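Side-chain contacts in hypothetical protein BACOVA_04980 (Bacteroides ovatus, PDB 3UFI), which is a putative cell adhesion protein that probably serves as a fimbrillin-like building block of a pilus: residues Ala36-Gly39 and Ser40-Ile44; Asp61-Ile64 and Asn65-Tyr68; Val266-Asn270 and Pro271-Ile275. One frame throughout, in Å; residues are numbered along the deposited sequence. Where two conformers were deposited one is given.

Overall arrangement
The three contacts follow one another along a single chain, each formed within one continuous stretch of the fimbrillin-like region. Contacts 1 and 2 belong to the same mixed sheet: contact 1 leads into strand 43-51, contact 2 runs from helix 59-62 into strand 66-72, and these two strands are antiparallel neighbours. Their centres are about 18 Å apart, yet they touch, through Arg-43 with Gln-67 and backbone pairing of Ile-44 with Tyr-68. Contact 3, the hairpin of strands 266-268 and 273-275, is remote, its nearest atoms about 27 Å from contact 1 and about 36 Å from contact 2. Contacts 2 and 3, with centres about 51 Å apart, lie on opposite sides of the chain's centre, consistent with an elongated subunit.

Contact 1: Ala36-Gly39 and Ser40-Ile44; sequences AAWG and SDDRI
Gly-39 and Asp-42 are joined by two hydrogen bonds. In the backbone one, Asp-42 N donates to Gly-39 O at 3.2 Å. In the other, Gly-39 N donates to Asp-42 OD2 at 2.7 Å, meeting the oxygen from above the carboxylate plane. The carboxylate can reach back because its CG sits beside the Asp-42 backbone N (chi1 -76°).

Around the indole the contacts are of another kind. Asp-42 OD2 also lies at the ring edge of Trp-38, 3.4 Å from CE3, with the carboxylate turned 76° from the ring plane. Ile-44 adds an apolar contact, its CG2 lying 4.1 Å from Trp-38 CH2. Trp-38 is further fixed by NE1 bonding to Gly-19 O and by edge-to-face packing on Phe-76 and Phe-155.

A separate, charged interaction lies within Ser-40 to Ile-44: Arg-43 NH2 forms a salt bridge with Asp-41 OD1 at 2.9 Å, the oxygen lying in the guanidinium plane and approached on its syn side; Arg-69 is a second cationic partner of Asp-41.

Gly-39 to Asp-42 form a type I beta turn, flanked by Trp-38 and Ile-44, in which the last residue's carboxylate accepts from the first residue's N-H as the chain enters strand 43-51 of the mixed sheet.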
loop_
_atom_site.group_PDB
_atom_site.type_symbol
_atom_site.label_atom_id
_atom_site.label_comp_id
_atom_site.label_asym_id
_atom_site.label_seq_id
_atom_site.Cartn_x
_atom_site.Cartn_y
_atom_site.Cartn_z
ATOM N N ALA A 36 -7.288 12.061 6.987
ATOM C CA ALA A 36 -6.299 12.798 7.759
ATOM C C ALA A 36 -5.030 11.964 8.022
ATOM O O ALA A 36 -4.197 12.379 8.824
ATOM C CB ALA A 36 -6.923 13.293 9.064
ATOM N N ALA A 37 -4.832 10.862 7.269
ATOM C CA ALA A 37 -3.686 9.952 7.378
ATOM C C ALA A 37 -2.757 9.985 6.133
ATOM O O ALA A 37 -2.089 8.987 5.848
ATOM C CB ALA A 37 -4.190 8.533 7.587
ATOM N N TRP A 38 -2.740 11.095 5.377
ATOM C CA TRP A 38 -1.837 11.233 4.229
ATOM C C TRP A 38 -0.559 11.902 4.702
ATOM O O TRP A 38 -0.624 12.756 5.591
ATOM C CB TRP A 38 -2.478 12.109 3.110
ATOM C CG TRP A 38 -3.639 11.496 2.390
ATOM C CD1 TRP A 38 -4.959 11.746 2.609
ATOM C CD2 TRP A 38 -3.581 10.536 1.326
ATOM N NE1 TRP A 38 -5.733 10.996 1.751
ATOM C CE2 TRP A 38 -4.911 10.274 0.926
ATOM C CE3 TRP A 38 -2.530 9.887 0.650
ATOM C CZ2 TRP A 38 -5.218 9.391 -0.114
ATOM C CZ3 TRP A 38 -2.832 9.028 -0.399
ATOM C CH2 TRP A 38 -4.161 8.772 -0.761
ATOM N N GLY A 39 0.567 11.582 4.069
ATOM C CA GLY A 39 1.825 12.285 4.296
ATOM C C GLY A 39 1.745 13.602 3.544
ATOM O O GLY A 39 1.068 13.683 2.508
ATOM N N SER A 40 2.435 14.633 4.034
ATOM C CA SER A 40 2.412 15.981 3.460
ATOM C C SER A 40 2.813 16.095 1.955
ATOM O O SER A 40 2.358 17.024 1.279
ATOM C CB SER A 40 3.313 16.910 4.266
ATOM O OG SER A 40 3.194 18.242 3.788
ATOM N N ASP A 41 3.658 15.216 1.441
ATOM C CA ASP A 41 4.047 15.365 0.032
ATOM C C ASP A 41 3.539 14.169 -0.816
ATOM O O ASP A 41 4.083 13.916 -1.887
ATOM C CB ASP A 41 5.597 15.482 -0.037
ATOM C CG ASP A 41 6.204 15.789 -1.407
ATOM O OD1 ASP A 41 5.741 16.752 -2.063
ATOM O OD2 ASP A 41 7.149 15.064 -1.814
ATOM N N ASP A 42 2.520 13.426 -0.328
ATOM C CA ASP A 42 2.004 12.231 -1.011
ATOM C C ASP A 42 1.456 12.565 -2.397
ATOM O O ASP A 42 0.769 13.570 -2.577
ATOM C CB ASP A 42 0.935 11.529 -0.172
ATOM C CG ASP A 42 1.483 10.732 1.009
ATOM O OD1 ASP A 42 2.739 10.608 1.132
ATOM O OD2 ASP A 42 0.674 10.187 1.767
ATOM N N ARG A 43 1.782 11.703 -3.364
ATOM C CA ARG A 43 1.436 11.871 -4.762
ATOM C C ARG A 43 0.575 10.750 -5.265
ATOM O O ARG A 43 0.893 9.582 -5.069
ATOM C CB ARG A 43 2.706 11.969 -5.629
ATOM C CG ARG A 43 3.816 12.884 -5.122
ATOM C CD ARG A 43 3.355 14.312 -5.166
ATOM N NE ARG A 43 4.387 15.220 -4.684
ATOM C CZ ARG A 43 5.260 15.856 -5.459
ATOM N NH1 ARG A 43 5.246 15.681 -6.775
ATOM N NH2 ARG A 43 6.138 16.689 -4.925
ATOM N N ILE A 44 -0.494 11.115 -5.992
ATOM C CA ILE A 44 -1.404 10.145 -6.603
ATOM C C ILE A 44 -1.464 10.392 -8.125
ATOM O O ILE A 44 -1.172 11.493 -8.582
ATOM C CB ILE A 44 -2.830 10.209 -5.941
ATOM C CG1 ILE A 44 -3.533 11.585 -6.185
ATOM C CG2 ILE A 44 -2.783 9.800 -4.433
ATOM C CD1 ILE A 44 -5.049 11.661 -5.786
#

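Contact 2: Asp61-Ile64 and Asn65-Tyr68; sequences DTYI and NIQY
Ile-66 folds its longer branch back over the turn at Tyr-63. From CB, the torsion that sets CG1 beside the backbone N (chi1 -56°) aims this branch at the preceding residues. CG1 then lies 3.8 Å from Tyr-63 CA and 3.9 Å from Ile-64 N. It also sits at the edge of the Tyr-63 ring, near the ring plane, with Tyr-63 CB 4.4 Å from CG1. At the tip, CD1 rests 3.5 Å from Ile-64 O and 3.8 Å from Thr-62 O, so the methyl packs against backbone carbonyls.

The backbone it packs against is an inverse gamma turn centred on Tyr-63, whose Ile-64 N to Thr-62 O bond is weak at 3.1 Å. A G1 beta bulge follows, Asn-65 and Ile-66 both facing Val-46, and Asn-65 takes the left-handed backbone conformation (phi 50°) expected at its first position. At Ile-66, an alanine has nothing beyond CB, which would probably open a gap beside Tyr-63 and leave the gamma turn less firmly packed.

The amide of buried Asn-65 leads away from Ile-64 into other parts of the fold, OD1 bonding to Tyr-101 OH and ND2 to the carbonyls of Gln-105 and Ala-107.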
loop_
_atom_site.group_PDB
_atom_site.type_symbol
_atom_site.label_atom_id
_atom_site.label_comp_id
_atom_site.label_asym_id
_atom_site.label_seq_id
_atom_site.Cartn_x
_atom_site.Cartn_y
_atom_site.Cartn_z
ATOM N N ASP A 61 -8.389 10.134 -23.282
ATOM C CA ASP A 61 -7.097 10.081 -23.976
ATOM C C ASP A 61 -6.019 11.014 -23.385
ATOM O O ASP A 61 -4.844 10.675 -23.486
ATOM C CB ASP A 61 -7.272 10.407 -25.472
ATOM C CG ASP A 61 -8.035 9.363 -26.278
ATOM O OD1 ASP A 61 -7.859 8.147 -26.005
ATOM O OD2 ASP A 61 -8.769 9.755 -27.215
ATOM N N THR A 62 -6.389 12.186 -22.829
ATOM C CA THR A 62 -5.432 13.172 -22.290
ATOM C C THR A 62 -5.173 12.971 -20.794
ATOM O O THR A 62 -4.030 13.065 -20.335
ATOM C CB THR A 62 -5.973 14.611 -22.522
ATOM O OG1 THR A 62 -6.252 14.789 -23.905
ATOM C CG2 THR A 62 -5.013 15.721 -22.053
ATOM N N TYR A 63 -6.261 12.769 -20.039
ATOM C CA TYR A 63 -6.258 12.701 -18.591
ATOM C C TYR A 63 -6.012 11.278 -18.105
ATOM O O TYR A 63 -6.901 10.585 -17.594
ATOM C CB TYR A 63 -7.543 13.313 -18.048
ATOM C CG TYR A 63 -7.775 14.735 -18.522
ATOM C CD1 TYR A 63 -6.761 15.691 -18.452
ATOM C CD2 TYR A 63 -9.030 15.147 -18.975
ATOM C CE1 TYR A 63 -6.988 17.020 -18.829
ATOM C CE2 TYR A 63 -9.270 16.473 -19.352
ATOM C CZ TYR A 63 -8.248 17.407 -19.268
ATOM O OH TYR A 63 -8.474 18.717 -19.621
ATOM N N ILE A 64 -4.757 10.863 -18.284
ATOM C CA ILE A 64 -4.244 9.566 -17.881
ATOM C C ILE A 64 -3.056 9.790 -16.947
ATOM O O ILE A 64 -2.162 10.547 -17.307
ATOM C CB ILE A 64 -3.851 8.729 -19.129
ATOM C CG1 ILE A 64 -5.059 8.503 -20.064
ATOM C CG2 ILE A 64 -3.183 7.402 -18.728
ATOM C CD1 ILE A 64 -4.664 8.029 -21.489
ATOM N N ASN A 65 -3.045 9.155 -15.751
ATOM C CA ASN A 65 -1.918 9.243 -14.818
ATOM C C ASN A 65 -1.483 10.718 -14.574
ATOM O O ASN A 65 -0.310 11.061 -14.682
ATOM C CB ASN A 65 -0.728 8.415 -15.378
ATOM C CG ASN A 65 0.347 8.104 -14.385
ATOM O OD1 ASN A 65 0.074 7.696 -13.261
ATOM N ND2 ASN A 65 1.603 8.252 -14.792
ATOM N N ILE A 66 -2.439 11.573 -14.235
ATOM C CA ILE A 66 -2.168 12.981 -13.956
ATOM C C ILE A 66 -1.740 13.051 -12.508
ATOM O O ILE A 66 -2.467 12.567 -11.658
ATOM C CB ILE A 66 -3.389 13.899 -14.286
ATOM C CG1 ILE A 66 -3.862 13.725 -15.757
ATOM C CG2 ILE A 66 -3.104 15.376 -13.927
ATOM C CD1 ILE A 66 -2.802 14.000 -16.912
ATOM N N GLN A 67 -0.568 13.643 -12.228
ATOM C CA GLN A 67 -0.068 13.720 -10.858
ATOM C C GLN A 67 -0.749 14.832 -10.049
ATOM O O GLN A 67 -0.839 15.956 -10.513
ATOM C CB GLN A 67 1.460 13.918 -10.839
ATOM C CG GLN A 67 2.037 13.689 -9.426
ATOM C CD GLN A 67 3.498 13.999 -9.296
ATOM O OE1 GLN A 67 4.106 13.711 -8.282
ATOM N NE2 GLN A 67 4.101 14.600 -10.297
ATOM N N TYR A 68 -1.208 14.484 -8.839
ATOM C CA TYR A 68 -1.792 15.355 -7.817
ATOM C C TYR A 68 -0.969 15.169 -6.541
ATOM O O TYR A 68 -0.444 14.085 -6.297
ATOM C CB TYR A 68 -3.293 15.055 -7.567
ATOM C CG TYR A 68 -4.218 15.591 -8.638
ATOM C CD1 TYR A 68 -4.296 14.985 -9.893
ATOM C CD2 TYR A 68 -5.011 16.709 -8.405
ATOM C CE1 TYR A 68 -5.144 15.485 -10.887
ATOM C CE2 TYR A 68 -5.845 17.228 -9.396
ATOM C CZ TYR A 68 -5.896 16.621 -10.639
ATOM O OH TYR A 68 -6.756 17.103 -11.582
#

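Contact 3: Val266-Asn270 and Pro271-Ile275; sequences VTFEN and PAMTI
Phe-268 holds its CG beside the backbone N (chi1 -63°), while the selenomethionine Met-273 runs out extended and bends only at its last torsion (chi3 69°), which lays the two side chains alongside each other, pointing the same way. They form a non-hydrogen-bonded pair of the antiparallel beta hairpin of strands 266-268 and 273-275. Met-273 CG stands over the Phe-268 ring in a CH-pi contact, 4.1 Å from the centroid and 29° off the ring normal. SE approaches the same ring obliquely in a Met-aromatic contact, and also lies 3.8 Å from Val-266 CG1. This apolar side of the hairpin packs on strands 237-242 and 245-250, where Tyr-247 meets the Phe-268 ring edge-to-face.

Paired backbone bonds between Thr-267 and Thr-274, both 2.9 Å between N of one and O of the other, hold the strands in register. The loop, which has a cis peptide before Pro-271, is closed by Glu-269 N to Ala-272 O at 2.8 Å.

On the other side, Thr-274 OG1 donates to Glu-269 OE2 from above the carboxylate plane, a bond provisional because Glu-269 has a second conformer. A water joins the two threonines, 2.8 Å from Thr-267 OG1, and donates to Thr-274 OG1 at 2.9 Å.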
loop_
_atom_site.group_PDB
_atom_site.type_symbol
_atom_site.label_atom_id
_atom_site.label_comp_id
_atom_site.label_asym_id
_atom_site.label_seq_id
_atom_site.Cartn_x
_atom_site.Cartn_y
_atom_site.Cartn_z
ATOM N N VAL A 266 5.452 -14.080 17.904
ATOM C CA VAL A 266 6.770 -14.708 17.961
ATOM C C VAL A 266 7.268 -14.566 19.408
ATOM O O VAL A 266 7.547 -13.456 19.862
ATOM C CB VAL A 266 7.724 -14.088 16.919
ATOM C CG1 VAL A 266 9.083 -14.771 16.947
ATOM C CG2 VAL A 266 7.114 -14.141 15.526
ATOM N N THR A 267 7.336 -15.676 20.140
ATOM C CA THR A 267 7.689 -15.653 21.560
ATOM C C THR A 267 8.977 -16.405 21.858
ATOM O O THR A 267 9.122 -17.559 21.485
ATOM C CB THR A 267 6.511 -16.219 22.408
ATOM O OG1 THR A 267 5.286 -15.660 21.935
ATOM C CG2 THR A 267 6.639 -15.904 23.908
ATOM N N PHE A 268 9.888 -15.749 22.585
ATOM C CA PHE A 268 11.138 -16.332 23.114
ATOM C C PHE A 268 10.743 -16.799 24.510
ATOM O O PHE A 268 10.606 -15.985 25.415
ATOM C CB PHE A 268 12.283 -15.289 23.072
ATOM C CG PHE A 268 12.593 -14.878 21.647
ATOM C CD1 PHE A 268 13.457 -15.636 20.859
ATOM C CD2 PHE A 268 11.950 -13.786 21.062
ATOM C CE1 PHE A 268 13.712 -15.280 19.529
ATOM C CE2 PHE A 268 12.204 -13.430 19.729
ATOM C CZ PHE A 268 13.080 -14.183 18.971
ATOM N N GLU A 269 10.488 -18.103 24.651
ATOM C CA GLU A 269 9.962 -18.720 25.859
ATOM C C GLU A 269 11.057 -19.345 26.739
ATOM O O GLU A 269 10.729 -19.982 27.741
ATOM C CB GLU A 269 8.903 -19.774 25.475
ATOM C CG GLU A 269 7.721 -19.195 24.701
ATOM C CD GLU A 269 6.571 -20.125 24.366
ATOM O OE1 GLU A 269 6.669 -21.335 24.670
ATOM O OE2 GLU A 269 5.566 -19.641 23.794
ATOM N N ASN A 270 12.352 -19.136 26.388
ATOM C CA ASN A 270 13.524 -19.638 27.142
ATOM C C ASN A 270 13.565 -21.184 27.268
ATOM O O ASN A 270 13.041 -21.733 28.240
ATOM C CB ASN A 270 13.575 -18.989 28.551
ATOM C CG ASN A 270 14.741 -19.390 29.416
ATOM O OD1 ASN A 270 15.732 -19.953 28.950
ATOM N ND2 ASN A 270 14.637 -19.106 30.705
ATOM N N PRO A 271 14.233 -21.909 26.339
ATOM C CA PRO A 271 15.024 -21.430 25.188
ATOM C C PRO A 271 14.304 -21.315 23.841
ATOM O O PRO A 271 14.862 -20.714 22.926
ATOM C CB PRO A 271 16.082 -22.521 25.057
ATOM C CG PRO A 271 15.362 -23.776 25.465
ATOM C CD PRO A 271 14.342 -23.375 26.492
ATOM N N ALA A 272 13.127 -21.934 23.683
ATOM C CA ALA A 272 12.476 -21.999 22.375
ATOM C C ALA A 272 11.913 -20.688 21.878
ATOM O O ALA A 272 11.468 -19.842 22.648
ATOM C CB ALA A 272 11.359 -23.037 22.389
HETATM N N MSE A 273 11.945 -20.534 20.558
HETATM C CA MSE A 273 11.249 -19.475 19.855
HETATM C C MSE A 273 10.012 -20.148 19.251
HETATM O O MSE A 273 10.154 -21.111 18.499
HETATM C CB MSE A 273 12.112 -18.780 18.788
HETATM C CG MSE A 273 11.341 -17.667 18.083
HETATM SE SE MSE A 273 12.234 -16.886 16.527
HETATM C CE MSE A 273 12.147 -18.423 15.257
ATOM N N THR A 274 8.813 -19.707 19.629
ATOM C CA THR A 274 7.586 -20.295 19.091
ATOM C C THR A 274 6.877 -19.263 18.235
ATOM O O THR A 274 7.058 -18.053 18.458
ATOM C CB THR A 274 6.675 -20.806 20.212
ATOM O OG1 THR A 274 6.163 -19.686 20.942
ATOM C CG2 THR A 274 7.383 -21.806 21.152
ATOM N N ILE A 275 6.079 -19.737 17.257
ATOM C CA ILE A 275 5.296 -18.892 16.355
ATOM C C ILE A 275 3.861 -19.378 16.317
ATOM O O ILE A 275 3.615 -20.546 16.001
ATOM C CB ILE A 275 5.876 -18.827 14.898
ATOM C CG1 ILE A 275 7.411 -18.635 14.867
ATOM C CG2 ILE A 275 5.132 -17.751 14.059
ATOM C CD1 ILE A 275 8.042 -18.951 13.482
HETATM O O HOH W 1 4.306 -17.631 20.170
HETATM O O HOH W 2 13.872 -18.035 24.232
#